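Local coordinates for cytochrome P450 (Bacillus megaterium, PDB 5L92), which binds heme and the steroid corticosterone and probably acts as a monooxygenase, using molecular oxygen to hydroxylate steroid substrates, at residues L217-A220 with K221-K225; E94-A97 with L98-A102. All coordinates share one frame; numbering follows the deposited sequence.

Contact 1: residues L217-A220 with K221-K225; sequences LLQA and KEEGK
A220 and K225 meet where the helix 213-222 stops, and the backbone does most of the work. Regular helical bonds run from K221 N to L217 O, from E222 N to L218 O at 2.9 Å, and from E223 N to Q219 O at 3.1 Å. Beyond them the pattern changes: K225 N reaches back five residues to A220 O (2.9 Å), while G224 N bonds K221 O (2.9 Å). This pair defines a Schellman motif, with G224 as its C-prime residue. Its phi of 89° would jam a side chain against the preceding carbonyl oxygen, which is why glycine suits the place.

K225 CB lies 3.1 Å from A220 O, the carbonyl that its own N bonds. The apolar touch is K225 CG to A220 CB at 4.0 Å, and alanine's single methyl suits a place this close to the lysine chain.

E223 keeps CG beside its own backbone N (chi1 -62°), which lays this methylene 3.4 Å from Q219 O; its chain, extended beyond CG, crosses that of Q219 at a slant. L217 and L218 suit burial: L217 packs on I232 of the helix 229-245, L218 on I202 of the helix 177-207.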
ATOM      1  N   LEU A 217     -12.942  16.919   9.334  1.00 39.96           N
ATOM      2  CA  LEU A 217     -13.394  16.012  10.380  1.00 40.77           C
ATOM      3  C   LEU A 217     -13.616  16.729  11.701  1.00 43.18           C
ATOM      4  O   LEU A 217     -14.490  16.327  12.470  1.00 43.60           O
ATOM      5  CB  LEU A 217     -12.385  14.898  10.588  1.00 39.16           C
ATOM      6  CG  LEU A 217     -12.272  13.955   9.408  1.00 37.23           C
ATOM      7  CD1 LEU A 217     -10.883  13.373   9.404  1.00 33.84           C
ATOM      8  CD2 LEU A 217     -13.347  12.904   9.541  1.00 41.12           C
ATOM      9  N   LEU A 218     -12.805  17.750  11.985  1.00 43.23           N
ATOM     10  CA  LEU A 218     -13.062  18.642  13.115  1.00 45.06           C
ATOM     11  C   LEU A 218     -14.416  19.330  12.966  1.00 46.80           C
ATOM     12  O   LEU A 218     -15.206  19.377  13.914  1.00 47.95           O
ATOM     13  CB  LEU A 218     -11.947  19.677  13.221  1.00 41.25           C
ATOM     14  CG  LEU A 218     -10.579  19.097  13.585  1.00 41.51           C
ATOM     15  CD1 LEU A 218      -9.485  20.132  13.350  1.00 42.80           C
ATOM     16  CD2 LEU A 218     -10.564  18.636  15.024  1.00 44.08           C
ATOM     17  N   GLN A 219     -14.698  19.873  11.777  1.00 46.55           N
ATOM     18  CA  GLN A 219     -16.019  20.436  11.513  1.00 49.55           C
ATOM     19  C   GLN A 219     -17.120  19.410  11.778  1.00 49.77           C
ATOM     20  O   GLN A 219     -18.106  19.709  12.460  1.00 50.45           O
ATOM     21  CB  GLN A 219     -16.085  20.963  10.072  1.00 51.84           C
ATOM     22  CG  GLN A 219     -17.294  21.864   9.754  1.00 59.03           C
ATOM     23  CD  GLN A 219     -17.507  22.947  10.816  1.00 65.49           C
ATOM     24  OE1 GLN A 219     -18.357  22.806  11.704  1.00 66.51           O
ATOM     25  NE2 GLN A 219     -16.719  24.019  10.742  1.00 66.80           N
ATOM     26  N   ALA A 220     -16.966  18.182  11.280  1.00 47.60           N
ATOM     27  CA  ALA A 220     -17.963  17.153  11.578  1.00 49.46           C
ATOM     28  C   ALA A 220     -18.052  16.863  13.070  1.00 49.26           C
ATOM     29  O   ALA A 220     -19.121  16.506  13.570  1.00 50.46           O
ATOM     30  CB  ALA A 220     -17.656  15.861  10.828  1.00 44.45           C
ATOM     31  N   LYS A 221     -16.944  16.984  13.794  1.00 49.45           N
ATOM     32  CA  LYS A 221     -16.996  16.751  15.234  1.00 50.98           C
ATOM     33  C   LYS A 221     -17.771  17.858  15.947  1.00 51.85           C
ATOM     34  O   LYS A 221     -18.623  17.574  16.792  1.00 51.85           O
ATOM     35  CB  LYS A 221     -15.585  16.631  15.808  1.00 49.24           C
ATOM     36  CG  LYS A 221     -15.558  15.997  17.212  1.00 50.51           C
ATOM     37  CD  LYS A 221     -14.138  15.775  17.759  1.00 51.16           C
ATOM     38  CE  LYS A 221     -14.144  15.602  19.291  1.00 50.94           C
ATOM     39  NZ  LYS A 221     -13.923  16.887  20.015  1.00 56.81           N
ATOM     40  N   GLU A 222     -17.474  19.125  15.635  1.00 52.07           N
ATOM     41  CA  GLU A 222     -18.184  20.243  16.264  1.00 55.44           C
ATOM     42  C   GLU A 222     -19.688  20.113  16.061  1.00 54.87           C
ATOM     43  O   GLU A 222     -20.476  20.375  16.978  1.00 57.92           O
ATOM     44  CB  GLU A 222     -17.663  21.572  15.694  1.00 56.90           C
ATOM     45  CG  GLU A 222     -18.249  22.871  16.320  1.00 62.04           C
ATOM     46  CD  GLU A 222     -17.620  24.154  15.720  1.00 76.04           C
ATOM     47  OE1 GLU A 222     -16.850  24.031  14.731  1.00 76.29           O
ATOM     48  OE2 GLU A 222     -17.886  25.285  16.224  1.00 75.18           O
ATOM     49  N   GLU A 223     -20.102  19.660  14.871  1.00 54.22           N
ATOM     50  CA  GLU A 223     -21.498  19.456  14.506  1.00 53.42           C
ATOM     51  C   GLU A 223     -22.058  18.146  15.019  1.00 52.40           C
ATOM     52  O   GLU A 223     -23.121  17.710  14.566  1.00 52.50           O
ATOM     53  CB  GLU A 223     -21.654  19.523  12.993  1.00 53.80           C
ATOM     54  CG  GLU A 223     -21.279  20.883  12.420  1.00 58.32           C
ATOM     55  CD  GLU A 223     -21.114  20.851  10.903  1.00 62.40           C
ATOM     56  OE1 GLU A 223     -21.302  19.746  10.346  1.00 60.62           O
ATOM     57  OE2 GLU A 223     -20.792  21.909  10.284  1.00 61.93           O
ATOM     58  N   GLY A 224     -21.376  17.494  15.945  1.00 53.66           N
ATOM     59  CA  GLY A 224     -21.972  16.395  16.674  1.00 57.51           C
ATOM     60  C   GLY A 224     -21.815  15.019  16.071  1.00 57.45           C
ATOM     61  O   GLY A 224     -22.539  14.102  16.474  1.00 54.19           O
ATOM     62  N   LYS A 225     -20.897  14.829  15.127  1.00 58.25           N
ATOM     63  CA  LYS A 225     -20.588  13.470  14.719  1.00 56.66           C
ATOM     64  C   LYS A 225     -19.782  12.782  15.817  1.00 58.16           C
ATOM     65  O   LYS A 225     -18.993  13.407  16.534  1.00 55.93           O
ATOM     66  CB  LYS A 225     -19.829  13.443  13.386  1.00 57.34           C
ATOM     67  CG  LYS A 225     -20.692  13.633  12.106  1.00 54.55           C
ATOM     68  CD  LYS A 225     -22.045  12.908  12.178  1.00 57.82           C
ATOM     69  CE  LYS A 225     -22.796  12.926  10.835  1.00 61.82           C
ATOM     70  NZ  LYS A 225     -23.125  14.326  10.420  1.00 64.42           N
TER

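Contact 2: residues E94-A97 with L98-A102; sequences EMRA and LVNKA. With HEM (protoporphyrin IX containing Fe), chain C.
Around R96 and L98 the backbone tightens as the helix 91-97 gives out, L98 N bonding M95 O at 3.0 Å and V99 N bonding R96 O at 3.2 Å, three residues back and with both donors well above the carbonyl planes. R96 O also takes a weak bond from N100 N. A water spans the same bend, donating to A97 O and accepting from K101 N.

R96 carries the contact. Its CG stands anti to the backbone N (chi1 162°), and further bends at chi2 and chi3 carry the guanidinium to a propionate of the heme. Two N-H groups converge on one carboxylate oxygen: R96 NH2 (2.9 Å) and R96 NE (3.2 Å) both hydrogen-bond HEM O1D, which lies at the edge of the guanidinium. This is the heme b site of the P450 fold, where H92, H350 and R294 also hydrogen-bond the cofactor. NH2 donates as well to F351 O, so several acceptors fix the rotation of the group.

N100, four residues on, meets the R96 chain at a slant. Its OD1 also lies at the guanidinium edge and takes a weak but nearly straight bond from R96 NH1 (3.4 Å, 176°), while the amide plane is turned 61° from the guanidinium and N100 ND2 rests 3.3 Å from R96 CG. Asparagine suits the place because its amide offers an acceptor, OD1, on a short chain beside that of R96. A leucine in place of R96 would probably leave O1D without two N-H donors and this positive charge, and N100 OD1 and F351 O without theirs.

The apolar pair is M95 CE and L98 CD1, 4.5 Å apart, and V99, buried, packs on I213 of the helix 213-222.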
ATOM      1  N   GLU A  94     -19.707   3.433  10.586  1.00 41.35           N
ATOM      2  CA  GLU A  94     -19.853   4.816  11.030  1.00 42.48           C
ATOM      3  C   GLU A  94     -18.608   5.651  10.706  1.00 41.64           C
ATOM      4  O   GLU A  94     -18.717   6.765  10.185  1.00 41.47           O
ATOM      5  CB  GLU A  94     -20.151   4.846  12.541  1.00 46.45           C
ATOM      6  CG  GLU A  94     -21.397   4.068  12.974  1.00 55.48           C
ATOM      7  CD  GLU A  94     -21.412   3.724  14.476  1.00 67.59           C
ATOM      8  OE1 GLU A  94     -20.658   4.355  15.255  1.00 66.23           O
ATOM      9  OE2 GLU A  94     -22.178   2.810  14.873  1.00 59.77           O
ATOM     10  N   MET A  95     -17.407   5.138  11.012  1.00 40.57           N
ATOM     11  CA  MET A  95     -16.190   5.906  10.735  1.00 40.71           C
ATOM     12  C   MET A  95     -16.001   6.131   9.236  1.00 40.32           C
ATOM     13  O   MET A  95     -15.756   7.257   8.779  1.00 38.53           O
ATOM     14  CB  MET A  95     -14.975   5.186  11.321  1.00 41.85           C
ATOM     15  CG  MET A  95     -14.909   5.167  12.850  1.00 52.05           C
ATOM     16  SD  MET A  95     -14.724   6.815  13.592  1.00 55.22           S
ATOM     17  CE  MET A  95     -16.434   7.177  13.995  1.00 55.64           C
ATOM     18  N   ARG A  96     -16.109   5.059   8.462  1.00 40.00           N
ATOM     19  CA  ARG A  96     -15.908   5.140   7.021  1.00 42.00           C
ATOM     20  C   ARG A  96     -16.930   6.066   6.385  1.00 40.61           C
ATOM     21  O   ARG A  96     -16.627   6.774   5.416  1.00 39.86           O
ATOM     22  CB  ARG A  96     -15.968   3.716   6.439  1.00 39.98           C
ATOM     23  CG  ARG A  96     -16.192   3.605   4.969  1.00 45.25           C
ATOM     24  CD  ARG A  96     -14.935   3.896   4.179  1.00 44.90           C
ATOM     25  NE  ARG A  96     -14.104   2.717   4.032  1.00 43.42           N
ATOM     26  CZ  ARG A  96     -13.639   2.215   2.885  1.00 38.46           C
ATOM     27  NH1 ARG A  96     -13.938   2.752   1.715  1.00 39.11           N
ATOM     28  NH2 ARG A  96     -12.867   1.134   2.925  1.00 33.15           N
ATOM     29  N   ALA A  97     -18.128   6.118   6.961  1.00 41.74           N
ATOM     30  CA  ALA A  97     -19.169   6.988   6.445  1.00 41.10           C
ATOM     31  C   ALA A  97     -18.744   8.453   6.454  1.00 39.68           C
ATOM     32  O   ALA A  97     -19.165   9.213   5.590  1.00 38.70           O
ATOM     33  CB  ALA A  97     -20.446   6.796   7.261  1.00 40.24           C
ATOM     34  N   LEU A  98     -17.888   8.858   7.390  1.00 39.86           N
ATOM     35  CA  LEU A  98     -17.516  10.265   7.523  1.00 40.13           C
ATOM     36  C   LEU A  98     -16.507  10.739   6.495  1.00 40.16           C
ATOM     37  O   LEU A  98     -16.357  11.948   6.315  1.00 39.48           O
ATOM     38  CB  LEU A  98     -16.929  10.526   8.900  1.00 41.60           C
ATOM     39  CG  LEU A  98     -17.871  10.311  10.077  1.00 43.99           C
ATOM     40  CD1 LEU A  98     -17.091  10.694  11.275  1.00 46.26           C
ATOM     41  CD2 LEU A  98     -19.159  11.138   9.980  1.00 45.99           C
ATOM     42  N   VAL A  99     -15.813   9.820   5.830  1.00 39.22           N
ATOM     43  CA  VAL A  99     -14.746  10.160   4.900  1.00 39.64           C
ATOM     44  C   VAL A  99     -14.995   9.636   3.497  1.00 39.39           C
ATOM     45  O   VAL A  99     -14.241   9.994   2.588  1.00 39.88           O
ATOM     46  CB  VAL A  99     -13.389   9.620   5.405  1.00 38.20           C
ATOM     47  CG1 VAL A  99     -12.981  10.309   6.684  1.00 38.64           C
ATOM     48  CG2 VAL A  99     -13.481   8.094   5.593  1.00 37.13           C
ATOM     49  N   ASN A 100     -15.986   8.770   3.293  1.00 40.08           N
ATOM     50  CA  ASN A 100     -16.178   8.128   1.995  1.00 41.96           C
ATOM     51  C   ASN A 100     -16.276   9.155   0.876  1.00 43.89           C
ATOM     52  O   ASN A 100     -15.511   9.107  -0.098  1.00 41.83           O
ATOM     53  CB  ASN A 100     -17.428   7.254   2.023  1.00 42.54           C
ATOM     54  CG  ASN A 100     -17.104   5.785   2.019  1.00 44.13           C
ATOM     55  OD1 ASN A 100     -16.066   5.374   1.516  1.00 50.68           O
ATOM     56  ND2 ASN A 100     -17.998   4.974   2.576  1.00 45.19           N
ATOM     57  N   LYS A 101     -17.197  10.111   1.011  1.00 45.68           N
ATOM     58  CA  LYS A 101     -17.442  11.066  -0.067  1.00 47.01           C
ATOM     59  C   LYS A 101     -16.177  11.811  -0.458  1.00 43.67           C
ATOM     60  O   LYS A 101     -15.988  12.131  -1.629  1.00 44.16           O
ATOM     61  CB  LYS A 101     -18.548  12.044   0.350  1.00 56.25           C
ATOM     62  CG  LYS A 101     -19.902  11.371   0.639  1.00 64.89           C
ATOM     63  CD  LYS A 101     -20.447  10.596  -0.577  1.00 69.43           C
ATOM     64  CE  LYS A 101     -21.754   9.877  -0.249  1.00 77.61           C
ATOM     65  NZ  LYS A 101     -22.656   9.736  -1.437  1.00 84.85           N
ATOM     66  N   ALA A 102     -15.279  12.068   0.489  1.00 42.57           N
ATOM     67  CA  ALA A 102     -14.060  12.788   0.140  1.00 42.10           C
ATOM     68  C   ALA A 102     -13.100  12.003  -0.776  1.00 39.88           C
ATOM     69  O   ALA A 102     -12.164  12.612  -1.308  1.00 39.94           O
ATOM     70  CB  ALA A 102     -13.340  13.199   1.424  1.00 41.30           C
TER
HETATM   71  CHA HEM C 501      -6.927  -0.103   3.060  1.00 26.11           C
HETATM   72  CHB HEM C 501      -3.711  -1.318  -0.420  1.00 24.31           C
HETATM   73  CHC HEM C 501      -3.013   3.310  -1.514  1.00 25.51           C
HETATM   74  CHD HEM C 501      -5.813   4.483   2.258  1.00 26.34           C
HETATM   75  C1A HEM C 501      -6.144  -0.824   2.166  1.00 25.59           C
HETATM   76  C2A HEM C 501      -6.143  -2.264   2.033  1.00 25.52           C
HETATM   77  C3A HEM C 501      -5.250  -2.594   1.088  1.00 25.46           C
HETATM   78  C4A HEM C 501      -4.672  -1.377   0.566  1.00 25.00           C
HETATM   79  CMA HEM C 501      -4.913  -4.022   0.613  1.00 25.60           C
HETATM   80  CAA HEM C 501      -7.007  -3.257   2.859  1.00 25.60           C
HETATM   81  CBA HEM C 501      -6.590  -3.311   4.329  1.00 26.25           C
HETATM   82  CGA HEM C 501      -7.185  -4.494   5.046  1.00 27.06           C
HETATM   83  O1A HEM C 501      -8.148  -5.099   4.560  1.00 25.97           O
HETATM   84  O2A HEM C 501      -6.690  -4.874   6.121  1.00 28.18           O
HETATM   85  C1B HEM C 501      -3.258  -0.195  -1.069  1.00 24.65           C
HETATM   86  C2B HEM C 501      -2.440  -0.135  -2.273  1.00 25.53           C
HETATM   87  C3B HEM C 501      -2.246   1.165  -2.549  1.00 25.72           C
HETATM   88  C4B HEM C 501      -2.923   1.946  -1.532  1.00 25.22           C
HETATM   89  CMB HEM C 501      -1.951  -1.361  -3.068  1.00 24.70           C
HETATM   90  CAB HEM C 501      -1.503   1.837  -3.722  1.00 25.76           C
HETATM   91  CBB HEM C 501      -1.294   1.228  -4.900  1.00 27.93           C
HETATM   92  C1C HEM C 501      -3.720   4.037  -0.584  1.00 25.88           C
HETATM   93  C2C HEM C 501      -3.718   5.469  -0.456  1.00 26.40           C
HETATM   94  C3C HEM C 501      -4.497   5.784   0.563  1.00 27.20           C
HETATM   95  C4C HEM C 501      -4.991   4.575   1.163  1.00 25.62           C
HETATM   96  CMC HEM C 501      -2.995   6.492  -1.370  1.00 26.76           C
HETATM   97  CAC HEM C 501      -4.712   7.236   1.006  1.00 27.57           C
HETATM   98  CBC HEM C 501      -5.938   7.747   1.047  1.00 32.84           C
HETATM   99  C1D HEM C 501      -6.357   3.360   2.812  1.00 26.38           C
HETATM  100  C2D HEM C 501      -7.243   3.349   3.959  1.00 27.87           C
HETATM  101  C3D HEM C 501      -7.574   2.071   4.196  1.00 28.09           C
HETATM  102  C4D HEM C 501      -6.880   1.256   3.203  1.00 27.22           C
HETATM  103  CMD HEM C 501      -7.663   4.638   4.714  1.00 27.92           C
HETATM  104  CAD HEM C 501      -8.496   1.500   5.302  1.00 28.95           C
HETATM  105  CBD HEM C 501      -9.939   1.332   4.786  1.00 29.65           C
HETATM  106  CGD HEM C 501     -10.864   0.639   5.768  1.00 31.41           C
HETATM  107  O1D HEM C 501     -12.102   0.786   5.652  1.00 32.45           O
HETATM  108  O2D HEM C 501     -10.402  -0.101   6.674  1.00 31.70           O
HETATM  109  NA  HEM C 501      -5.242  -0.288   1.257  1.00 26.91           N
HETATM  110  NB  HEM C 501      -3.510   1.092  -0.646  1.00 25.96           N
HETATM  111  NC  HEM C 501      -4.503   3.520   0.434  1.00 27.49           N
HETATM  112  ND  HEM C 501      -6.140   2.069   2.409  1.00 27.57           N
HETATM  113 FE   HEM C 501      -4.914   1.639   0.800  1.00 22.92          FE
HETATM  114  O   HOH W   1     -18.129  11.240   3.870  1.00 42.03           O

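Overall arrangement
Contact 2 precedes contact 1 in the chain, and the two lie about 12 Å apart between centres, on the same side of the molecule's centre. They touch at two apolar points: K225 CG meets L98 CD2 at 3.6 Å, and L217 CD2 meets V99 CG1 at 3.9 Å; F235, touched by both L217 and V99, joins the two contacts further. Only contact 2 touches the heme directly; the L217 side chain of contact 1 stays about 10 Å from the cofactor. The R96 side chain is about 9 Å from the bound corticosterone. Contact 1 lies farther from the chain centre, about 29 Å against 20 Å between centres, and packs against the segment that holds the heme through R96.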